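Local coordinates for protein hydroxylase (Rhodococcus sp., PDB 2OR0) that is a putative hydroxylase of the acyl-CoA dehydrogenase family that probably uses reduced flavin to insert one atom of molecular oxygen into its substrate, at residues F81-A90 and L256-E267; W97-E108 and F154-F165. One frame throughout, in Å; residues are numbered along the deposited sequence.

Interaction 1 of 2, residues F81-A90 and L256-E267; sequences FAETVMGVAA and LGITAAVIGITE
Met-86, present as selenomethionine, enters helix 256-267 as a knob in the hole made by Ala-260, Ile-263, Gly-264 and Glu-267. Its CG, anti to its own carbonyl carbon (chi1 -69°), lies 3.3 Å from Ala-260 O, and the extended remainder carries CE to 4.2 Å from Ile-263 CD1. Val-85 CG1 straddles two alanines, 3.9 Å from both Ala-260 CB and Ala-261 CB, and reaches the backbone, 3.5 Å from Gly-257 O. The Phe-81 and Leu-256 side chains run antiparallel alongside each other: Leu-256 CD2 meets the ring edge 4.0 Å from Phe-81 CD2, while Leu-256 CD1 rests on Ala-82 CB. Phe-81 CE2 also approaches Gly-257 CA at 3.6 Å, and Val-85 CG2 lies over one face of the ring near its rim. Replacing Phe-81 by an alanine would probably leave a gap beside Gly-257 and deprive Leu-256 CD2 and Val-85 CG2 of the ring they pack against.

Backbone meets backbone farther along. The segment axes approach to 7.0 Å at 42°, and Gly-264 permits this, since a beta carbon there would clash with Met-86 O and Ala-89 CB. Two CA-H...O contacts exploit the closeness: Gly-264 CA to Met-86 O at 3.5 Å, and Ala-90 CA to Gly-264 O.

The polar component is small. One water donates to both Met-86 O and Glu-267 OE1, bridging the helices, while Glu-267 OE2 forms a salt bridge with Arg-309 on helix 292-324.

Helix 78-91 of the N-terminal helical region is thus joined to helix 250-277, whose residues 256-267 belong to the acyl-CoA dehydrogenase C-terminal domain. Shape does most of the work here: small residues allow close approach, and direct polar links are limited to weak CA-H...O contacts.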
# COMPACT_ATOMS: atom_id res chain seq x y z
N PHE A 81 2.91 6.71 9.77
CA PHE A 81 2.22 6.36 8.54
C PHE A 81 1.70 4.90 8.65
O PHE A 81 0.52 4.64 8.46
CB PHE A 81 3.18 6.47 7.34
CG PHE A 81 2.59 5.95 6.02
CD1 PHE A 81 1.53 6.61 5.41
CD2 PHE A 81 3.09 4.81 5.41
CE1 PHE A 81 1.00 6.16 4.21
CE2 PHE A 81 2.58 4.36 4.19
CZ PHE A 81 1.53 5.03 3.60
N ALA A 82 2.58 3.97 9.00
CA ALA A 82 2.23 2.56 9.05
C ALA A 82 1.06 2.33 10.01
O ALA A 82 0.09 1.67 9.66
CB ALA A 82 3.43 1.73 9.42
N GLU A 83 1.13 2.92 11.20
CA GLU A 83 0.09 2.73 12.20
C GLU A 83 -1.25 3.33 11.80
O GLU A 83 -2.31 2.77 12.14
CB GLU A 83 0.53 3.29 13.58
CG GLU A 83 1.64 2.45 14.25
CD GLU A 83 2.27 3.12 15.51
OE1 GLU A 83 2.02 4.31 15.79
OE2 GLU A 83 3.05 2.43 16.19
N THR A 84 -1.20 4.46 11.09
CA THR A 84 -2.43 5.10 10.63
C THR A 84 -3.13 4.23 9.56
O THR A 84 -4.34 4.04 9.63
CB THR A 84 -2.17 6.53 10.08
OG1 THR A 84 -1.37 7.27 11.02
CG2 THR A 84 -3.51 7.23 9.84
N VAL A 85 -2.37 3.74 8.59
CA VAL A 85 -2.89 2.81 7.59
C VAL A 85 -3.54 1.58 8.27
O VAL A 85 -4.69 1.24 7.99
CB VAL A 85 -1.77 2.36 6.64
CG1 VAL A 85 -2.24 1.22 5.72
CG2 VAL A 85 -1.26 3.55 5.81
N MSE A 86 -2.80 0.95 9.19
CA MSE A 86 -3.34 -0.18 9.93
C MSE A 86 -4.62 0.20 10.63
O MSE A 86 -5.54 -0.58 10.67
CB MSE A 86 -2.33 -0.70 10.95
CG MSE A 86 -1.15 -1.37 10.36
SE MSE A 86 0.13 -1.88 11.77
CE MSE A 86 1.66 -2.37 10.72
N GLY A 87 -4.69 1.42 11.18
CA GLY A 87 -5.89 1.86 11.86
C GLY A 87 -7.07 2.03 10.92
O GLY A 87 -8.18 1.63 11.24
N VAL A 88 -6.83 2.62 9.75
CA VAL A 88 -7.89 2.79 8.73
C VAL A 88 -8.33 1.41 8.21
O VAL A 88 -9.54 1.13 8.10
CB VAL A 88 -7.42 3.66 7.53
CG1 VAL A 88 -8.54 3.79 6.53
CG2 VAL A 88 -7.01 5.05 7.97
N ALA A 89 -7.33 0.57 7.90
CA ALA A 89 -7.54 -0.79 7.36
C ALA A 89 -8.40 -1.66 8.27
O ALA A 89 -9.22 -2.45 7.78
CB ALA A 89 -6.23 -1.47 7.05
N ALA A 90 -8.25 -1.49 9.60
CA ALA A 90 -9.08 -2.24 10.56
C ALA A 90 -10.54 -1.79 10.56
O ALA A 90 -11.43 -2.55 10.96
CB ALA A 90 -8.48 -2.20 11.99
N LEU A 256 5.53 -0.54 2.38
CA LEU A 256 5.16 -0.34 3.79
C LEU A 256 3.67 -0.10 3.94
O LEU A 256 3.01 -0.71 4.79
CB LEU A 256 5.96 0.82 4.42
CG LEU A 256 5.65 1.21 5.89
CD1 LEU A 256 6.10 0.11 6.85
CD2 LEU A 256 6.32 2.56 6.25
N GLY A 257 3.15 0.79 3.11
CA GLY A 257 1.72 1.07 3.11
C GLY A 257 0.87 -0.13 2.76
O GLY A 257 -0.21 -0.33 3.33
N ILE A 258 1.35 -0.92 1.81
CA ILE A 258 0.62 -2.06 1.28
C ILE A 258 0.54 -3.20 2.35
O ILE A 258 -0.52 -3.70 2.63
CB ILE A 258 1.30 -2.58 -0.03
CG1 ILE A 258 0.97 -1.64 -1.20
CG2 ILE A 258 0.85 -3.98 -0.35
CD1 ILE A 258 1.87 -1.82 -2.40
N THR A 259 1.68 -3.56 2.91
CA THR A 259 1.74 -4.58 3.97
C THR A 259 1.09 -4.09 5.28
O THR A 259 0.38 -4.85 5.93
CB THR A 259 3.17 -5.07 4.16
OG1 THR A 259 3.62 -5.55 2.89
CG2 THR A 259 3.26 -6.21 5.18
N ALA A 260 1.26 -2.81 5.62
CA ALA A 260 0.48 -2.25 6.74
C ALA A 260 -1.03 -2.42 6.54
O ALA A 260 -1.74 -2.79 7.48
CB ALA A 260 0.83 -0.78 6.97
N ALA A 261 -1.53 -2.14 5.33
CA ALA A 261 -2.95 -2.33 5.03
C ALA A 261 -3.35 -3.77 5.23
O ALA A 261 -4.34 -4.02 5.90
CB ALA A 261 -3.28 -1.86 3.60
N VAL A 262 -2.57 -4.73 4.71
CA VAL A 262 -2.85 -6.14 4.94
C VAL A 262 -2.88 -6.49 6.45
O VAL A 262 -3.78 -7.19 6.92
CB VAL A 262 -1.86 -7.06 4.20
CG1 VAL A 262 -2.05 -8.53 4.62
CG2 VAL A 262 -2.04 -6.91 2.65
N ILE A 263 -1.89 -5.99 7.21
CA ILE A 263 -1.86 -6.24 8.63
C ILE A 263 -3.09 -5.71 9.36
O ILE A 263 -3.70 -6.43 10.13
CB ILE A 263 -0.51 -5.80 9.29
CG1 ILE A 263 0.63 -6.67 8.70
CG2 ILE A 263 -0.59 -6.01 10.79
CD1 ILE A 263 2.08 -6.17 8.99
N GLY A 264 -3.46 -4.46 9.10
CA GLY A 264 -4.64 -3.86 9.72
C GLY A 264 -5.93 -4.52 9.30
O GLY A 264 -6.89 -4.62 10.10
N ILE A 265 -5.99 -5.00 8.05
CA ILE A 265 -7.14 -5.78 7.63
C ILE A 265 -7.30 -7.04 8.50
O ILE A 265 -8.38 -7.38 8.91
CB ILE A 265 -7.09 -6.15 6.10
CG1 ILE A 265 -7.35 -4.91 5.26
CG2 ILE A 265 -8.11 -7.24 5.77
CD1 ILE A 265 -6.77 -4.97 3.79
N THR A 266 -6.21 -7.74 8.77
CA THR A 266 -6.31 -8.96 9.57
C THR A 266 -6.65 -8.64 11.01
O THR A 266 -7.32 -9.42 11.65
CB THR A 266 -5.04 -9.84 9.47
OG1 THR A 266 -3.92 -9.18 10.08
CG2 THR A 266 -4.73 -10.18 8.00
N GLU A 267 -6.23 -7.47 11.48
CA GLU A 267 -6.61 -6.97 12.80
C GLU A 267 -8.11 -6.65 12.88
O GLU A 267 -8.77 -6.97 13.87
CB GLU A 267 -5.74 -5.76 13.17
CG GLU A 267 -4.34 -6.12 13.61
CD GLU A 267 -3.40 -4.93 13.80
OE1 GLU A 267 -3.73 -3.79 13.40
OE2 GLU A 267 -2.29 -5.16 14.34
O HOH W 1 -5.47 -1.84 13.24

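Interaction 2 of 2, residues W97-E108 and F154-F165; sequences WVTGIVGVHPWE and FSSGTDHCQWAF
Trp-97 directs its indole N-H at Ser-156 OG: NE1 donates over 3.0 Å to that OG, with 146° at the hydrogen and the oxygen in the ring plane. Ser-156 OG has a second partner, Ser-209 OG, so the hydroxyl is gripped from two residues. Alongside this bond the Phe-154 ring meets the indole rim to rim, neither covering the other's face. The side chains run roughly perpendicular to each other, although their ring planes are only 30° apart, and Phe-154 CE2 comes within 3.7 Å of Trp-97 CZ2. Ile-101 CG1 lies over one face of the indole, near its rim.

Gly-157 lies against Val-98 CG2. One turn after Val-98, Val-102 CG2 packs 3.8 Å from Ser-156 O and also touches Cys-161 SG. The two valines leave little room, since a beta carbon on Gly-157 would be tight against Val-98 CG1 and Val-102 CG2.

At the far end Glu-108 and Phe-165 form the other main pair. With CG anti to the backbone N (chi1 -177°) and the chain extended, Glu-108 OE1 lies over one face of the ring, near its rim, and the carboxylate is tilted from the ring plane; Glu-108 CD is 3.6 Å from Phe-165 CZ. His-105 O approaches the same ring at its edge, in plane, 4.0 Å from Phe-165 CE1. Glu-108 OE2 is hydrogen-bonded to His-184 ND1, and His-105 ND1 to Met-129 O.

The contact thus seats helix 93-102 and the following short helix on the beta-sheet domain. Its chemistry implies that one directed indole bond probably helps set the Trp-97 end, whereas carbon contacts and polar groups satisfied by neighbouring strands settle the rest.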
# COMPACT_ATOMS: atom_id res chain seq x y z
N TRP A 97 -6.50 0.09 2.35
CA TRP A 97 -5.68 -0.24 1.20
C TRP A 97 -5.40 1.01 0.36
O TRP A 97 -4.26 1.24 -0.08
CB TRP A 97 -6.37 -1.31 0.35
CG TRP A 97 -5.56 -1.72 -0.85
CD1 TRP A 97 -5.64 -1.18 -2.11
CD2 TRP A 97 -4.53 -2.72 -0.91
NE1 TRP A 97 -4.74 -1.82 -2.96
CE2 TRP A 97 -4.04 -2.75 -2.25
CE3 TRP A 97 -3.98 -3.61 0.03
CZ2 TRP A 97 -3.02 -3.63 -2.66
CZ3 TRP A 97 -2.97 -4.49 -0.39
CH2 TRP A 97 -2.51 -4.50 -1.72
N VAL A 98 -6.43 1.81 0.13
CA VAL A 98 -6.29 3.01 -0.71
C VAL A 98 -5.33 4.03 -0.04
O VAL A 98 -4.46 4.63 -0.69
CB VAL A 98 -7.66 3.61 -1.08
CG1 VAL A 98 -7.52 5.05 -1.57
CG2 VAL A 98 -8.37 2.74 -2.13
N THR A 99 -5.46 4.15 1.28
CA THR A 99 -4.56 5.01 2.09
C THR A 99 -3.11 4.60 1.99
O THR A 99 -2.23 5.45 1.80
CB THR A 99 -4.99 5.04 3.56
OG1 THR A 99 -6.36 5.41 3.64
CG2 THR A 99 -4.16 6.05 4.33
N GLY A 100 -2.84 3.30 2.12
CA GLY A 100 -1.50 2.78 1.95
C GLY A 100 -0.87 2.83 0.57
O GLY A 100 0.35 2.73 0.47
N ILE A 101 -1.68 2.95 -0.49
CA ILE A 101 -1.19 3.00 -1.88
C ILE A 101 -1.14 4.45 -2.36
O ILE A 101 -0.10 4.94 -2.75
CB ILE A 101 -2.13 2.19 -2.87
CG1 ILE A 101 -2.18 0.71 -2.50
CG2 ILE A 101 -1.69 2.36 -4.33
CD1 ILE A 101 -1.29 -0.20 -3.37
N VAL A 102 -2.30 5.10 -2.37
CA VAL A 102 -2.42 6.48 -2.80
C VAL A 102 -1.56 7.36 -1.86
O VAL A 102 -0.90 8.29 -2.32
CB VAL A 102 -3.89 6.94 -2.85
CG1 VAL A 102 -4.03 8.39 -3.28
CG2 VAL A 102 -4.70 6.07 -3.83
N GLY A 103 -1.51 6.99 -0.57
CA GLY A 103 -0.68 7.66 0.43
C GLY A 103 0.82 7.62 0.27
O GLY A 103 1.53 8.44 0.86
N VAL A 104 1.33 6.67 -0.51
CA VAL A 104 2.75 6.60 -0.77
C VAL A 104 3.21 7.49 -1.94
O VAL A 104 4.40 7.86 -2.05
CB VAL A 104 3.17 5.11 -0.97
CG1 VAL A 104 4.49 5.00 -1.71
CG2 VAL A 104 3.30 4.44 0.39
N HIS A 105 2.28 7.82 -2.84
CA HIS A 105 2.62 8.60 -4.03
C HIS A 105 3.21 10.00 -3.72
O HIS A 105 4.17 10.39 -4.39
CB HIS A 105 1.44 8.65 -5.02
CG HIS A 105 0.99 7.29 -5.48
ND1 HIS A 105 -0.34 6.96 -5.61
CD2 HIS A 105 1.68 6.17 -5.78
CE1 HIS A 105 -0.45 5.71 -6.01
NE2 HIS A 105 0.76 5.20 -6.11
N PRO A 106 2.67 10.72 -2.70
CA PRO A 106 3.25 12.00 -2.29
C PRO A 106 4.68 11.85 -1.80
O PRO A 106 5.48 12.78 -1.94
CB PRO A 106 2.36 12.44 -1.12
CG PRO A 106 1.05 11.79 -1.39
CD PRO A 106 1.46 10.43 -1.90
N TRP A 107 5.01 10.69 -1.25
CA TRP A 107 6.35 10.46 -0.78
C TRP A 107 7.35 10.47 -1.95
O TRP A 107 8.40 11.13 -1.89
CB TRP A 107 6.43 9.16 0.06
CG TRP A 107 7.81 8.90 0.56
CD1 TRP A 107 8.38 9.39 1.72
CD2 TRP A 107 8.80 8.09 -0.08
NE1 TRP A 107 9.67 8.93 1.81
CE2 TRP A 107 9.96 8.15 0.73
CE3 TRP A 107 8.83 7.33 -1.26
CZ2 TRP A 107 11.13 7.46 0.40
CZ3 TRP A 107 9.99 6.65 -1.59
CH2 TRP A 107 11.12 6.71 -0.76
N GLU A 108 7.02 9.75 -3.03
CA GLU A 108 7.91 9.72 -4.18
C GLU A 108 7.91 11.08 -4.94
O GLU A 108 8.95 11.54 -5.36
CB GLU A 108 7.58 8.58 -5.15
CG GLU A 108 8.57 8.52 -6.31
CD GLU A 108 8.37 7.32 -7.22
OE1 GLU A 108 7.58 6.42 -6.87
OE2 GLU A 108 9.02 7.27 -8.28
N PHE A 154 -4.92 -2.94 -11.70
CA PHE A 154 -4.78 -2.72 -10.25
C PHE A 154 -4.50 -1.25 -9.91
O PHE A 154 -3.67 -0.96 -9.05
CB PHE A 154 -3.68 -3.63 -9.65
CG PHE A 154 -4.00 -4.22 -8.26
CD1 PHE A 154 -3.74 -5.58 -8.00
CD2 PHE A 154 -4.49 -3.43 -7.21
CE1 PHE A 154 -3.98 -6.14 -6.70
CE2 PHE A 154 -4.75 -3.98 -5.93
CZ PHE A 154 -4.50 -5.33 -5.68
N SER A 155 -5.21 -0.32 -10.57
CA SER A 155 -5.07 1.10 -10.25
C SER A 155 -5.98 1.48 -9.07
O SER A 155 -7.09 1.97 -9.27
CB SER A 155 -5.38 1.96 -11.49
OG SER A 155 -5.17 3.35 -11.22
N SER A 156 -5.50 1.27 -7.84
CA SER A 156 -6.36 1.40 -6.65
C SER A 156 -6.85 2.82 -6.44
O SER A 156 -6.06 3.75 -6.55
CB SER A 156 -5.59 0.94 -5.39
OG SER A 156 -5.15 -0.39 -5.53
N GLY A 157 -8.14 2.98 -6.12
CA GLY A 157 -8.71 4.30 -5.81
C GLY A 157 -8.80 5.24 -7.02
O GLY A 157 -9.05 6.43 -6.86
N THR A 158 -8.63 4.70 -8.22
CA THR A 158 -8.41 5.50 -9.43
C THR A 158 -9.52 6.50 -9.79
O THR A 158 -9.21 7.60 -10.28
CB THR A 158 -8.02 4.60 -10.65
OG1 THR A 158 -7.28 5.37 -11.60
CG2 THR A 158 -9.23 3.94 -11.32
N ASP A 159 -10.78 6.15 -9.51
CA ASP A 159 -11.91 7.05 -9.74
C ASP A 159 -11.79 8.35 -8.94
O ASP A 159 -12.46 9.34 -9.26
CB ASP A 159 -13.24 6.38 -9.37
CG ASP A 159 -13.58 5.21 -10.29
OD1 ASP A 159 -13.68 5.45 -11.51
OD2 ASP A 159 -13.72 4.07 -9.80
N HIS A 160 -10.95 8.34 -7.90
CA HIS A 160 -10.85 9.48 -6.99
C HIS A 160 -9.53 10.25 -7.17
O HIS A 160 -9.22 11.18 -6.41
CB HIS A 160 -11.04 9.00 -5.55
CG HIS A 160 -12.40 8.41 -5.30
ND1 HIS A 160 -13.53 9.19 -5.21
CD2 HIS A 160 -12.80 7.13 -5.14
CE1 HIS A 160 -14.58 8.41 -4.99
NE2 HIS A 160 -14.16 7.16 -4.94
N CYS A 161 -8.78 9.85 -8.19
CA CYS A 161 -7.48 10.43 -8.49
C CYS A 161 -7.54 11.26 -9.78
O CYS A 161 -8.31 10.94 -10.70
CB CYS A 161 -6.43 9.34 -8.61
SG CYS A 161 -6.18 8.35 -7.08
N GLN A 162 -6.73 12.31 -9.83
CA GLN A 162 -6.70 13.23 -10.97
C GLN A 162 -5.39 13.14 -11.75
O GLN A 162 -5.23 13.79 -12.78
CB GLN A 162 -7.02 14.67 -10.52
CG GLN A 162 -8.53 14.90 -10.25
CD GLN A 162 -9.43 14.54 -11.45
OE1 GLN A 162 -9.22 15.01 -12.59
NE2 GLN A 162 -10.45 13.70 -11.20
N TRP A 163 -4.46 12.33 -11.25
CA TRP A 163 -3.19 12.06 -11.91
C TRP A 163 -2.86 10.58 -11.69
O TRP A 163 -3.39 9.96 -10.76
CB TRP A 163 -2.07 12.92 -11.33
CG TRP A 163 -2.21 14.42 -11.58
CD1 TRP A 163 -3.05 15.28 -10.93
CD2 TRP A 163 -1.50 15.21 -12.54
NE1 TRP A 163 -2.90 16.56 -11.42
CE2 TRP A 163 -1.96 16.54 -12.42
CE3 TRP A 163 -0.52 14.91 -13.50
CZ2 TRP A 163 -1.48 17.58 -13.22
CZ3 TRP A 163 -0.02 15.95 -14.28
CH2 TRP A 163 -0.50 17.27 -14.14
N ALA A 164 -1.97 10.03 -12.51
CA ALA A 164 -1.49 8.67 -12.31
C ALA A 164 0.01 8.66 -12.35
O ALA A 164 0.60 9.40 -13.13
CB ALA A 164 -2.03 7.74 -13.37
N PHE A 165 0.59 7.81 -11.51
CA PHE A 165 2.01 7.55 -11.45
C PHE A 165 2.20 6.14 -12.02
O PHE A 165 1.81 5.18 -11.37
CB PHE A 165 2.40 7.53 -9.98
CG PHE A 165 3.71 8.21 -9.67
CD1 PHE A 165 3.89 8.86 -8.44
CD2 PHE A 165 4.76 8.21 -10.59
CE1 PHE A 165 5.10 9.51 -8.13
CE2 PHE A 165 5.97 8.87 -10.27
CZ PHE A 165 6.12 9.51 -9.06

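In the fold
The centres of interactions 1 and 2 are about 15 Å apart, but their residues touch directly. Ile-258, on the side of helix 256-267 that faces away from helix 81-90, packs on helix 93-102: its CG1 is 3.4 Å from Ile-101 CD1 and its CG2 is 3.7 Å from Trp-97 CH2. A second link runs from Phe-81 CZ to Val-104 CG2, also 3.7 Å. Helix 93-102, which follows helix 78-91 in the chain, therefore lies between helix 250-277 and segment 154-165 and connects the two interactions. Neither contact can be tied to a flavin or substrate site; together they join helical and beta regions of an acyl-CoA dehydrogenase-like fold.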